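Local atomic coordinates of carboxylic ester hydrolase (Aspergillus niger, PDB entry 7K4O), a protein that hydrolyses the ester bonds of tannins as a serine esterase, probably releasing gallic acid. Residues A18-E23 with G162-R167; V60-S65 with V74-W79; W90-G95 with R156-I161; A99-D104 with S117-G122. One frame throughout, in Å; residues are numbered along the deposited sequence. Where two conformers were deposited one is given.

How the contacts relate
Following the chain from its N terminus, contact 1 opens first, at residues 18-23, and closes last, on helix 144-169, so that its long loop encloses the other three. Within that loop contact 2 comes first: it is a hairpin between strands 50-66 and 74-81, and it is complete before contact 3 begins. Contact 3 joins strand 89-93 to helix 144-169, on the part of the helix just before that used by contact 1. Between its two segments sits contact 4, where residues 99-104 fold back over the end of strand 115-120. No loops cross. Together they tie the N-terminal region, neighbouring strands of the large mixed sheet and one flanking helix into a single layered unit.

Contact 1: A18-E23 with G162-R167; sequences ALPPSE and GKALTR
Leu165 and Ala18 form the tight part of this contact. The CD1 methyl of Leu165 lies 3.6 Å from Ala18 CB, and the same methyl comes within 3.9 Å of Leu19 N, so one branch fills the angle where helix 12-18 ends and the chain becomes extended. Leu165 can do this because its CG stands opposite the backbone nitrogen (chi1 169°), carrying CD1 to the N-terminal chain; CD2, its other branch, packs on Ile78 and Phe62 of the sheet. A small residue suits position 18, since a bare methyl lets the leucine come close. Beside it, Pro20 lays its ring against the helix, with Pro20 CB 4.1 Å from Ala164 CB, and alanine again keeps the helix surface flat. No hydrogen bond joins the segments: Ala18 O is bound by Asn168 ND2 one turn further along the helix.

Packing thins out on the other side. Ala164 is partly exposed, Pro21 is exposed, and from there the chain leaves the helix to reach strand 28-47, where Ser22 OG bonds Ile30 N. On the far side of the helix, Thr166 OG1 donates to Gly162 O at 2.8 Å, next to Trp90. The arrangement is that of an alpha/beta-hydrolase helix flanking its sheet, here with the N-terminal chain packed against both the helix and the edge strand 28-47.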
loop_
_atom_site.group_PDB
_atom_site.type_symbol
_atom_site.label_atom_id
_atom_site.label_comp_id
_atom_site.label_asym_id
_atom_site.label_seq_id
_atom_site.Cartn_x
_atom_site.Cartn_y
_atom_site.Cartn_z
ATOM N N ALA A 18 -20.775 -23.910 -12.291
ATOM C CA ALA A 18 -21.031 -22.721 -11.438
ATOM C C ALA A 18 -20.507 -21.426 -12.099
ATOM O O ALA A 18 -20.795 -20.324 -11.610
ATOM C CB ALA A 18 -20.342 -22.919 -10.122
ATOM N N LEU A 19 -19.691 -21.523 -13.146
ATOM C CA LEU A 19 -19.181 -20.271 -13.751
ATOM C C LEU A 19 -20.358 -19.460 -14.272
ATOM O O LEU A 19 -21.325 -19.984 -14.806
ATOM C CB LEU A 19 -18.251 -20.602 -14.911
ATOM C CG LEU A 19 -16.856 -21.046 -14.539
ATOM C CD1 LEU A 19 -16.206 -21.583 -15.819
ATOM C CD2 LEU A 19 -16.063 -19.922 -13.908
ATOM N N PRO A 20 -20.297 -18.109 -14.193
ATOM C CA PRO A 20 -21.272 -17.305 -14.896
ATOM C C PRO A 20 -21.090 -17.571 -16.388
ATOM O O PRO A 20 -19.976 -17.837 -16.858
ATOM C CB PRO A 20 -20.917 -15.877 -14.502
ATOM C CG PRO A 20 -19.448 -15.951 -14.172
ATOM C CD PRO A 20 -19.214 -17.332 -13.590
ATOM N N PRO A 21 -22.156 -17.403 -17.164
ATOM C CA PRO A 21 -22.041 -17.542 -18.608
ATOM C C PRO A 21 -21.225 -16.424 -19.276
ATOM O O PRO A 21 -21.204 -15.305 -18.787
ATOM C CB PRO A 21 -23.498 -17.450 -19.089
ATOM C CG PRO A 21 -24.237 -16.675 -18.019
ATOM C CD PRO A 21 -23.482 -16.941 -16.724
ATOM N N SER A 22 -20.640 -16.731 -20.427
ATOM C CA SER A 22 -20.099 -15.679 -21.320
ATOM C C SER A 22 -21.188 -14.610 -21.586
ATOM O O SER A 22 -22.414 -14.893 -21.634
ATOM C CB SER A 22 -19.516 -16.276 -22.582
ATOM O OG SER A 22 -18.402 -17.091 -22.293
ATOM N N GLU A 23 -20.751 -13.362 -21.683
ATOM C CA GLU A 23 -21.563 -12.137 -21.869
ATOM C C GLU A 23 -22.400 -11.804 -20.650
ATOM O O GLU A 23 -23.161 -10.823 -20.718
ATOM C CB GLU A 23 -22.362 -12.161 -23.176
ATOM C CG GLU A 23 -21.510 -12.561 -24.341
ATOM C CD GLU A 23 -20.354 -11.596 -24.658
ATOM O OE1 GLU A 23 -20.463 -10.385 -24.298
ATOM O OE2 GLU A 23 -19.382 -12.040 -25.305
ATOM N N GLY A 162 -15.865 -13.567 -9.789
ATOM C CA GLY A 162 -15.606 -14.357 -8.575
ATOM C C GLY A 162 -16.814 -14.423 -7.665
ATOM O O GLY A 162 -17.149 -15.495 -7.154
ATOM N N LYS A 163 -17.499 -13.300 -7.490
ATOM C CA LYS A 163 -18.709 -13.277 -6.634
ATOM C C LYS A 163 -19.793 -14.155 -7.271
ATOM O O LYS A 163 -20.459 -14.869 -6.530
ATOM C CB LYS A 163 -19.183 -11.860 -6.356
ATOM C CG LYS A 163 -18.221 -11.089 -5.466
ATOM C CD LYS A 163 -18.454 -9.582 -5.449
ATOM C CE LYS A 163 -19.815 -9.189 -4.950
ATOM N NZ LYS A 163 -20.034 -7.721 -5.067
ATOM N N ALA A 164 -19.979 -14.114 -8.568
ATOM C CA ALA A 164 -21.009 -14.918 -9.229
ATOM C C ALA A 164 -20.652 -16.411 -9.084
ATOM O O ALA A 164 -21.558 -17.211 -8.796
ATOM C CB ALA A 164 -21.191 -14.540 -10.667
ATOM N N LEU A 165 -19.397 -16.785 -9.331
ATOM C CA LEU A 165 -18.947 -18.192 -9.198
ATOM C C LEU A 165 -19.210 -18.667 -7.754
ATOM O O LEU A 165 -19.728 -19.793 -7.561
ATOM C CB LEU A 165 -17.462 -18.312 -9.532
ATOM C CG LEU A 165 -16.849 -19.670 -9.169
ATOM C CD1 LEU A 165 -17.455 -20.754 -10.018
ATOM C CD2 LEU A 165 -15.341 -19.634 -9.335
ATOM N N THR A 166 -18.864 -17.852 -6.771
ATOM C CA THR A 166 -18.968 -18.190 -5.322
ATOM C C THR A 166 -20.447 -18.402 -5.008
ATOM O O THR A 166 -20.776 -19.444 -4.389
ATOM C CB THR A 166 -18.405 -17.069 -4.465
ATOM O OG1 THR A 166 -17.002 -16.916 -4.725
ATOM C CG2 THR A 166 -18.628 -17.305 -2.980
ATOM N N ARG A 167 -21.344 -17.499 -5.431
ATOM C CA ARG A 167 -22.801 -17.713 -5.171
ATOM C C ARG A 167 -23.287 -19.021 -5.786
ATOM O O ARG A 167 -24.046 -19.779 -5.106
ATOM C CB ARG A 167 -23.665 -16.600 -5.747
ATOM C CG ARG A 167 -23.590 -15.322 -4.951
ATOM C CD ARG A 167 -24.588 -14.357 -5.609
ATOM N NE ARG A 167 -24.756 -13.282 -4.657
ATOM C CZ ARG A 167 -25.561 -13.331 -3.598
ATOM N NH1 ARG A 167 -25.588 -12.304 -2.767
ATOM N NH2 ARG A 167 -26.301 -14.403 -3.373
#

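Contact 2: V60-S65 with V74-W79; sequences VTFAYS and VLLEIW. With NAG (2-acetamido-2-deoxy-beta-D-glucopyranose), chain C.
Val60, Phe62 and Tyr64 pair with Ile78, Leu76 and Val74 as antiparallel hydrogen-bonded pairs, in strands whose axes come within 4.7 Å and run 161° apart; six N-H...O bonds join them. Ile78 N to Val60 O is among the shortest at 2.8 Å. The longest, Phe62 N to Leu76 O, measures 3.2 Å. On the face turned toward helix 144-169 the side chains are large and mostly apolar. The Tyr64 ring, its CG set between the backbone N and the carbonyl carbon (chi1 70°), swings over Val74, whose CB sits 3.6 Å from the ring centroid in a CH-pi contact. Leu76 CG meets the edge of that ring, 3.8 Å from Tyr64 CE2, while Leu76 CB lies over a face of Phe62. The phenol of Tyr64 is bound by Glu157 of the helix.

Thr61 and Glu77 occupy the other face, under a sugar of a protein-linked glycan. Thr61 CG2 approaches NAG C5 at 3.8 Å, and Thr61 OG1 bonds Thr36. Glu77 is extended, and its OE1 takes Trp79 NE1 at 3.0 Å on the anti lone pair. The indole N-H thus helps hold the turn of the carboxylate and would probably favour its charged form beside the sugar.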
loop_
_atom_site.group_PDB
_atom_site.type_symbol
_atom_site.label_atom_id
_atom_site.label_comp_id
_atom_site.label_asym_id
_atom_site.label_seq_id
_atom_site.Cartn_x
_atom_site.Cartn_y
_atom_site.Cartn_z
ATOM N N VAL A 60 -8.710 -23.198 -7.841
ATOM C CA VAL A 60 -9.398 -23.107 -9.149
ATOM C C VAL A 60 -8.637 -22.100 -10.024
ATOM O O VAL A 60 -8.339 -20.998 -9.546
ATOM C CB VAL A 60 -10.851 -22.625 -9.000
ATOM C CG1 VAL A 60 -11.518 -22.460 -10.343
ATOM C CG2 VAL A 60 -11.632 -23.609 -8.123
ATOM N N THR A 61 -8.383 -22.456 -11.263
ATOM C CA THR A 61 -8.002 -21.423 -12.266
ATOM C C THR A 61 -8.871 -21.548 -13.492
ATOM O O THR A 61 -9.383 -22.619 -13.827
ATOM C CB THR A 61 -6.518 -21.383 -12.672
ATOM O OG1 THR A 61 -6.254 -22.430 -13.617
ATOM C CG2 THR A 61 -5.589 -21.396 -11.495
ATOM N N PHE A 62 -9.015 -20.451 -14.225
ATOM C CA PHE A 62 -9.642 -20.443 -15.543
ATOM C C PHE A 62 -9.318 -19.118 -16.245
ATOM O O PHE A 62 -8.778 -18.204 -15.614
ATOM C CB PHE A 62 -11.147 -20.656 -15.486
ATOM C CG PHE A 62 -11.894 -19.655 -14.649
ATOM C CD1 PHE A 62 -12.053 -19.878 -13.294
ATOM C CD2 PHE A 62 -12.397 -18.494 -15.193
ATOM C CE1 PHE A 62 -12.714 -18.953 -12.501
ATOM C CE2 PHE A 62 -13.114 -17.585 -14.416
ATOM C CZ PHE A 62 -13.226 -17.794 -13.064
ATOM N N ALA A 63 -9.585 -19.111 -17.542
ATOM C CA ALA A 63 -9.248 -17.990 -18.434
ATOM C C ALA A 63 -10.521 -17.345 -18.948
ATOM O O ALA A 63 -11.567 -17.988 -19.139
ATOM C CB ALA A 63 -8.399 -18.487 -19.593
ATOM N N TYR A 64 -10.415 -16.055 -19.259
ATOM C CA TYR A 64 -11.441 -15.338 -20.026
ATOM C C TYR A 64 -10.747 -14.373 -20.994
ATOM O O TYR A 64 -9.546 -14.173 -20.898
ATOM C CB TYR A 64 -12.453 -14.646 -19.123
ATOM C CG TYR A 64 -11.968 -13.460 -18.334
ATOM C CD1 TYR A 64 -12.010 -12.180 -18.863
ATOM C CD2 TYR A 64 -11.518 -13.593 -17.044
ATOM C CE1 TYR A 64 -11.637 -11.077 -18.110
ATOM C CE2 TYR A 64 -11.116 -12.511 -16.281
ATOM C CZ TYR A 64 -11.184 -11.238 -16.802
ATOM O OH TYR A 64 -10.814 -10.169 -16.035
ATOM N N SER A 65 -11.527 -13.795 -21.888
ATOM C CA SER A 65 -10.982 -12.832 -22.861
ATOM C C SER A 65 -11.957 -11.686 -23.092
ATOM O O SER A 65 -13.165 -11.843 -22.877
ATOM C CB SER A 65 -10.621 -13.514 -24.135
ATOM O OG SER A 65 -11.736 -14.117 -24.744
ATOM N N VAL A 74 -7.032 -13.379 -19.928
ATOM C CA VAL A 74 -6.911 -13.061 -18.502
ATOM C C VAL A 74 -7.062 -14.389 -17.735
ATOM O O VAL A 74 -7.939 -15.186 -18.077
ATOM C CB VAL A 74 -7.981 -12.051 -18.076
ATOM C CG1 VAL A 74 -7.787 -11.673 -16.625
ATOM C CG2 VAL A 74 -7.995 -10.798 -18.969
ATOM N N LEU A 75 -6.220 -14.617 -16.764
ATOM C CA LEU A 75 -6.326 -15.782 -15.864
ATOM C C LEU A 75 -6.806 -15.277 -14.489
ATOM O O LEU A 75 -6.269 -14.334 -13.923
ATOM C CB LEU A 75 -4.977 -16.475 -15.704
ATOM C CG LEU A 75 -4.361 -16.923 -17.014
ATOM C CD1 LEU A 75 -3.004 -17.522 -16.790
ATOM C CD2 LEU A 75 -5.265 -17.888 -17.744
ATOM N N LEU A 76 -7.719 -16.039 -13.899
ATOM C CA LEU A 76 -8.094 -15.863 -12.497
ATOM C C LEU A 76 -7.701 -17.113 -11.716
ATOM O O LEU A 76 -7.743 -18.234 -12.261
ATOM C CB LEU A 76 -9.603 -15.634 -12.381
ATOM C CG LEU A 76 -10.180 -14.434 -13.121
ATOM C CD1 LEU A 76 -11.649 -14.296 -12.793
ATOM C CD2 LEU A 76 -9.434 -13.148 -12.782
ATOM N N GLU A 77 -7.345 -16.900 -10.476
ATOM C CA GLU A 77 -7.104 -18.009 -9.534
ATOM C C GLU A 77 -7.961 -17.719 -8.307
ATOM O O GLU A 77 -7.835 -16.647 -7.731
ATOM C CB GLU A 77 -5.628 -18.169 -9.159
ATOM C CG GLU A 77 -5.382 -19.309 -8.155
ATOM C CD GLU A 77 -3.920 -19.758 -8.083
ATOM O OE1 GLU A 77 -3.420 -20.038 -6.991
ATOM O OE2 GLU A 77 -3.245 -19.687 -9.160
ATOM N N ILE A 78 -8.771 -18.705 -7.913
ATOM C CA ILE A 78 -9.721 -18.532 -6.798
ATOM C C ILE A 78 -9.567 -19.768 -5.908
ATOM O O ILE A 78 -9.598 -20.876 -6.434
ATOM C CB ILE A 78 -11.162 -18.382 -7.349
ATOM C CG1 ILE A 78 -11.295 -17.070 -8.166
ATOM C CG2 ILE A 78 -12.186 -18.389 -6.215
ATOM C CD1 ILE A 78 -12.611 -16.940 -8.901
ATOM N N TRP A 79 -9.390 -19.532 -4.635
ATOM C CA TRP A 79 -9.355 -20.631 -3.644
ATOM C C TRP A 79 -10.717 -20.697 -2.963
ATOM O O TRP A 79 -11.102 -19.719 -2.322
ATOM C CB TRP A 79 -8.248 -20.425 -2.663
ATOM C CG TRP A 79 -6.856 -20.490 -3.221
ATOM C CD1 TRP A 79 -6.461 -20.641 -4.525
ATOM C CD2 TRP A 79 -5.660 -20.378 -2.446
ATOM N NE1 TRP A 79 -5.085 -20.627 -4.596
ATOM C CE2 TRP A 79 -4.568 -20.419 -3.348
ATOM C CE3 TRP A 79 -5.400 -20.197 -1.095
ATOM C CZ2 TRP A 79 -3.250 -20.349 -2.904
ATOM C CZ3 TRP A 79 -4.097 -20.099 -0.650
ATOM C CH2 TRP A 79 -3.030 -20.165 -1.555
HETATM C C1 NAG C . -3.227 -23.752 -8.522
HETATM C C2 NAG C . -1.774 -23.987 -8.128
HETATM C C3 NAG C . -0.901 -23.401 -9.242
HETATM C C4 NAG C . -1.271 -23.961 -10.538
HETATM C C5 NAG C . -2.765 -23.786 -10.815
HETATM C C6 NAG C . -3.264 -24.393 -12.081
HETATM C C7 NAG C . -1.433 -24.123 -5.712
HETATM C C8 NAG C . -1.026 -23.390 -4.539
HETATM N N2 NAG C . -1.440 -23.386 -6.877
HETATM O O3 NAG C . 0.451 -23.649 -8.901
HETATM O O4 NAG C . -0.608 -23.184 -11.534
HETATM O O5 NAG C . -3.510 -24.351 -9.737
HETATM O O6 NAG C . -2.897 -25.763 -12.274
HETATM O O7 NAG C . -1.790 -25.288 -5.690
#

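Contact 3: W90-G95 with R156-I161; sequences WLSTGG and RELSLI
Ser92 OG is gripped by Trp90 NE1 and by a water, and stands 3.1 Å from Ser159 OG across the gap between strand and helix. Trp90 NE1 donates to Ser92 OG over 2.9 Å (152°), the bond leaving the indole 16° out of its plane; two residues apart on a strand, both side chains point to the same side. Water 1 lies 2.7 Å from Ser92 OG and donates to Ser159 OG at 3.0 Å, bridging the two hydroxyls. Ser159 OG is also hydrogen-bonded to Glu202 OE2. Small hydroxyls suit this buried place, since each can both give and accept.

The frame is that of an alpha/beta-hydrolase: helix 144-169 belongs to the crossover between the parallel strands 115-120 and 179-185 and passes over strand 89-93, with the axes of the two short segments 9.3 Å apart and nearly antiparallel.

Apolar contact comes from Leu158 and the rim of Trp90. With chi1 at 167° Leu158 swings CG away from its backbone nitrogen, which brings CD1 into the plane of the indole at its edge, 3.9 Å from Trp90 CZ2. The broad indole reaches along the helix as well, touching Lys163 and Thr166, while Thr93 turns to the other side of the sheet and bonds Gly118 O.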
loop_
_atom_site.group_PDB
_atom_site.type_symbol
_atom_site.label_atom_id
_atom_site.label_comp_id
_atom_site.label_asym_id
_atom_site.label_seq_id
_atom_site.Cartn_x
_atom_site.Cartn_y
_atom_site.Cartn_z
ATOM N N TRP A 90 -16.549 -13.331 0.315
ATOM C CA TRP A 90 -15.645 -13.207 -0.851
ATOM C C TRP A 90 -14.485 -12.305 -0.406
ATOM O O TRP A 90 -14.756 -11.259 0.201
ATOM C CB TRP A 90 -16.391 -12.610 -2.059
ATOM C CG TRP A 90 -15.452 -12.168 -3.136
ATOM C CD1 TRP A 90 -14.973 -10.905 -3.338
ATOM C CD2 TRP A 90 -14.796 -12.997 -4.111
ATOM N NE1 TRP A 90 -14.080 -10.892 -4.406
ATOM C CE2 TRP A 90 -13.935 -12.165 -4.870
ATOM C CE3 TRP A 90 -14.824 -14.360 -4.407
ATOM C CZ2 TRP A 90 -13.147 -12.644 -5.908
ATOM C CZ3 TRP A 90 -14.011 -14.856 -5.413
ATOM C CH2 TRP A 90 -13.158 -14.012 -6.146
ATOM N N LEU A 91 -13.268 -12.644 -0.774
ATOM C CA LEU A 91 -12.113 -11.763 -0.591
ATOM C C LEU A 91 -11.390 -11.585 -1.938
ATOM O O LEU A 91 -10.822 -12.574 -2.473
ATOM C CB LEU A 91 -11.130 -12.325 0.436
ATOM C CG LEU A 91 -9.923 -11.427 0.658
ATOM C CD1 LEU A 91 -10.323 -10.143 1.303
ATOM C CD2 LEU A 91 -8.828 -12.129 1.492
ATOM N N SER A 92 -11.361 -10.345 -2.414
ATOM C CA SER A 92 -10.428 -9.934 -3.492
ATOM C C SER A 92 -9.062 -9.635 -2.870
ATOM O O SER A 92 -8.986 -9.030 -1.835
ATOM C CB SER A 92 -10.966 -8.694 -4.240
ATOM O OG SER A 92 -12.024 -9.019 -5.111
ATOM N N THR A 93 -7.984 -9.965 -3.588
ATOM C CA THR A 93 -6.593 -9.713 -3.195
ATOM C C THR A 93 -5.883 -9.109 -4.408
ATOM O O THR A 93 -6.349 -9.283 -5.537
ATOM C CB THR A 93 -5.862 -10.980 -2.724
ATOM O OG1 THR A 93 -5.686 -11.838 -3.856
ATOM C CG2 THR A 93 -6.637 -11.696 -1.630
ATOM N N GLY A 94 -4.803 -8.427 -4.103
ATOM C CA GLY A 94 -4.081 -7.607 -5.081
ATOM C C GLY A 94 -2.576 -7.744 -5.015
ATOM O O GLY A 94 -2.037 -8.733 -4.453
ATOM N N GLY A 95 -1.900 -6.750 -5.593
ATOM C CA GLY A 95 -0.498 -6.887 -6.004
ATOM C C GLY A 95 0.508 -6.121 -5.147
ATOM O O GLY A 95 0.314 -5.863 -3.950
ATOM N N ARG A 156 -12.289 -4.977 -11.119
ATOM C CA ARG A 156 -13.752 -4.951 -11.339
ATOM C C ARG A 156 -14.216 -6.305 -11.884
ATOM O O ARG A 156 -15.226 -6.867 -11.383
ATOM C CB ARG A 156 -14.082 -3.791 -12.270
ATOM C CG ARG A 156 -15.540 -3.671 -12.634
ATOM C CD ARG A 156 -16.390 -3.610 -11.434
ATOM N NE ARG A 156 -17.749 -3.215 -11.852
ATOM C CZ ARG A 156 -18.789 -3.215 -11.012
ATOM N NH1 ARG A 156 -18.634 -3.493 -9.728
ATOM N NH2 ARG A 156 -19.972 -2.859 -11.454
ATOM N N GLU A 157 -13.523 -6.812 -12.920
ATOM C CA GLU A 157 -13.878 -8.090 -13.569
ATOM C C GLU A 157 -13.724 -9.250 -12.570
ATOM O O GLU A 157 -14.603 -10.132 -12.536
ATOM C CB GLU A 157 -13.030 -8.263 -14.813
ATOM C CG GLU A 157 -13.401 -7.301 -15.935
ATOM C CD GLU A 157 -12.419 -7.172 -17.098
ATOM O OE1 GLU A 157 -11.388 -7.896 -17.111
ATOM O OE2 GLU A 157 -12.718 -6.346 -18.001
ATOM N N LEU A 158 -12.617 -9.268 -11.837
ATOM C CA LEU A 158 -12.363 -10.316 -10.825
ATOM C C LEU A 158 -13.531 -10.349 -9.830
ATOM O O LEU A 158 -14.027 -11.448 -9.514
ATOM C CB LEU A 158 -11.023 -10.103 -10.132
ATOM C CG LEU A 158 -10.752 -10.934 -8.853
ATOM C CD1 LEU A 158 -10.858 -12.427 -9.092
ATOM C CD2 LEU A 158 -9.437 -10.524 -8.238
ATOM N N SER A 159 -13.919 -9.208 -9.290
ATOM C CA SER A 159 -15.020 -9.214 -8.296
ATOM C C SER A 159 -16.304 -9.691 -8.951
ATOM O O SER A 159 -17.031 -10.538 -8.336
ATOM C CB SER A 159 -15.187 -7.871 -7.665
ATOM O OG SER A 159 -14.066 -7.565 -6.868
ATOM N N LEU A 160 -16.663 -9.181 -10.129
ATOM C CA LEU A 160 -17.953 -9.576 -10.746
ATOM C C LEU A 160 -17.952 -11.078 -11.000
ATOM O O LEU A 160 -18.934 -11.749 -10.671
ATOM C CB LEU A 160 -18.170 -8.802 -12.032
ATOM C CG LEU A 160 -18.520 -7.337 -11.835
ATOM C CD1 LEU A 160 -18.421 -6.568 -13.154
ATOM C CD2 LEU A 160 -19.926 -7.214 -11.282
ATOM N N ILE A 161 -16.894 -11.604 -11.607
ATOM C CA ILE A 161 -16.840 -13.049 -11.969
ATOM C C ILE A 161 -16.746 -13.916 -10.701
ATOM O O ILE A 161 -17.496 -14.929 -10.598
ATOM C CB ILE A 161 -15.685 -13.335 -12.926
ATOM C CG1 ILE A 161 -15.924 -12.647 -14.246
ATOM C CG2 ILE A 161 -15.490 -14.827 -13.066
ATOM C CD1 ILE A 161 -14.672 -12.576 -15.114
HETATM O O HOH W 1 -11.119 -7.499 -7.158
#

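Contact 4: A99-D104 with S117-G122; sequences AINSGD and SGMTDG
Asn101 and Thr120 share the one direct hydrogen bond of this contact: Asn101 ND2 donates to Thr120 O at 3.2 Å, bent to 142° and with the donor 26° out of the carbonyl plane. The methyl Ile100 CG2 presses on the same oxygen, 3.4 Å from Thr120 O, and Ile100 CD1 meets the Thr120 methyl. At the other end Met119, extended beyond CG, brings its sulfur up against the loop, a close approach of SD to Gly103 O at 3.1 Å. Where the backbones stand too far apart to bond directly, water 2 spans them, donating a hydrogen bond to Ile100 O at 2.8 Å and accepting one from Thr120 N at 3.0 Å.

A second layer holds these groups in place. Asn101 OD1 receives Gly103 N at 3.0 Å (160°), on a lone pair in the amide plane. This Asx turn fixes the rotation of the carboxamide, and Asn101 ND2 also donates to Phe127 O. Asparagine suits the position because it offers an acceptor to its own turn and a donor to the strand. Thr120 OG1 takes Gly122 N in an ST turn, which bends the chain as the strand ends. Gly122 and Gly103 both have positive phi, and the backbone of Gly122 packs against Ile100 CG2.

Farther out, Ile100 packs on Ala154 and His155 of helix 144-169, and Ser102 OG bonds Gly94 O beyond strand 89-93. Strand 115-120 itself runs between strands 74-81 and 89-93, with Asp121 OD1 holding Leu75 N of the first and the backbone of Gly118 bonded to Leu91 and Thr93 of the second.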
loop_
_atom_site.group_PDB
_atom_site.type_symbol
_atom_site.label_atom_id
_atom_site.label_comp_id
_atom_site.label_asym_id
_atom_site.label_seq_id
_atom_site.Cartn_x
_atom_site.Cartn_y
_atom_site.Cartn_z
ATOM N N ALA A 99 3.160 -5.687 -10.093
ATOM C CA ALA A 99 2.338 -6.913 -10.093
ATOM C C ALA A 99 0.940 -6.578 -9.581
ATOM O O ALA A 99 0.797 -5.701 -8.740
ATOM C CB ALA A 99 2.933 -8.013 -9.225
ATOM N N ILE A 100 -0.037 -7.264 -10.143
ATOM C CA ILE A 100 -1.467 -7.052 -9.780
ATOM C C ILE A 100 -1.930 -8.214 -8.882
ATOM O O ILE A 100 -3.090 -8.147 -8.371
ATOM C CB ILE A 100 -2.321 -6.938 -11.039
ATOM C CG1 ILE A 100 -3.677 -6.314 -10.707
ATOM C CG2 ILE A 100 -2.439 -8.262 -11.791
ATOM C CD1 ILE A 100 -4.465 -5.920 -11.937
ATOM N N ASN A 101 -1.075 -9.189 -8.632
ATOM C CA ASN A 101 -1.384 -10.277 -7.659
ATOM C C ASN A 101 -0.158 -10.494 -6.770
ATOM O O ASN A 101 0.963 -9.993 -7.088
ATOM C CB ASN A 101 -1.775 -11.557 -8.369
ATOM C CG ASN A 101 -0.601 -12.163 -9.128
ATOM O OD1 ASN A 101 0.264 -12.797 -8.513
ATOM N ND2 ASN A 101 -0.604 -11.974 -10.449
ATOM N N SER A 102 -0.349 -11.200 -5.650
ATOM C CA SER A 102 0.727 -11.434 -4.674
ATOM C C SER A 102 1.027 -12.945 -4.618
ATOM O O SER A 102 1.400 -13.431 -3.533
ATOM C CB SER A 102 0.390 -10.853 -3.370
ATOM O OG SER A 102 0.415 -9.436 -3.376
ATOM N N GLY A 103 0.821 -13.674 -5.706
ATOM C CA GLY A 103 1.030 -15.132 -5.745
ATOM C C GLY A 103 0.223 -15.860 -4.688
ATOM O O GLY A 103 -1.013 -15.663 -4.595
ATOM N N ASP A 104 0.875 -16.681 -3.866
ATOM C CA ASP A 104 0.144 -17.471 -2.841
ATOM C C ASP A 104 0.086 -16.706 -1.525
ATOM O O ASP A 104 -0.302 -17.320 -0.488
ATOM C CB ASP A 104 0.809 -18.830 -2.683
ATOM C CG ASP A 104 0.594 -19.746 -3.871
ATOM O OD1 ASP A 104 -0.224 -19.416 -4.748
ATOM O OD2 ASP A 104 1.293 -20.784 -3.924
ATOM N N SER A 117 -11.580 -16.771 -2.175
ATOM C CA SER A 117 -10.500 -15.759 -2.230
ATOM C C SER A 117 -9.898 -15.742 -3.637
ATOM O O SER A 117 -9.603 -16.798 -4.199
ATOM C CB SER A 117 -9.439 -16.093 -1.210
ATOM O OG SER A 117 -9.994 -16.127 0.120
ATOM N N GLY A 118 -9.817 -14.570 -4.251
ATOM C CA GLY A 118 -9.413 -14.473 -5.658
ATOM C C GLY A 118 -8.276 -13.521 -5.947
ATOM O O GLY A 118 -8.048 -12.532 -5.235
ATOM N N MET A 119 -7.595 -13.827 -7.049
ATOM C CA MET A 119 -6.609 -12.911 -7.645
ATOM C C MET A 119 -6.666 -13.021 -9.162
ATOM O O MET A 119 -7.197 -13.994 -9.722
ATOM C CB MET A 119 -5.206 -13.242 -7.135
ATOM C CG MET A 119 -4.676 -14.556 -7.650
ATOM S SD MET A 119 -3.058 -14.836 -6.772
ATOM C CE MET A 119 -2.549 -16.299 -7.630
ATOM N N THR A 120 -6.082 -12.028 -9.816
ATOM C CA THR A 120 -6.039 -11.968 -11.281
ATOM C C THR A 120 -4.587 -11.853 -11.761
ATOM O O THR A 120 -3.710 -11.348 -11.047
ATOM C CB THR A 120 -6.854 -10.763 -11.780
ATOM O OG1 THR A 120 -6.816 -10.694 -13.207
ATOM C CG2 THR A 120 -6.431 -9.447 -11.194
ATOM N N ASP A 121 -4.386 -12.259 -12.994
ATOM C CA ASP A 121 -3.114 -11.962 -13.686
ATOM C C ASP A 121 -3.221 -10.682 -14.508
ATOM O O ASP A 121 -2.240 -10.335 -15.143
ATOM C CB ASP A 121 -2.611 -13.115 -14.541
ATOM C CG ASP A 121 -3.106 -13.180 -15.956
ATOM O OD1 ASP A 121 -4.181 -12.611 -16.280
ATOM O OD2 ASP A 121 -2.402 -13.874 -16.767
ATOM N N GLY A 122 -4.393 -10.040 -14.557
ATOM C CA GLY A 122 -4.497 -8.736 -15.228
ATOM C C GLY A 122 -4.478 -8.790 -16.729
ATOM O O GLY A 122 -4.548 -7.690 -17.363
HETATM O O HOH W 2 -5.114 -9.962 -7.941
#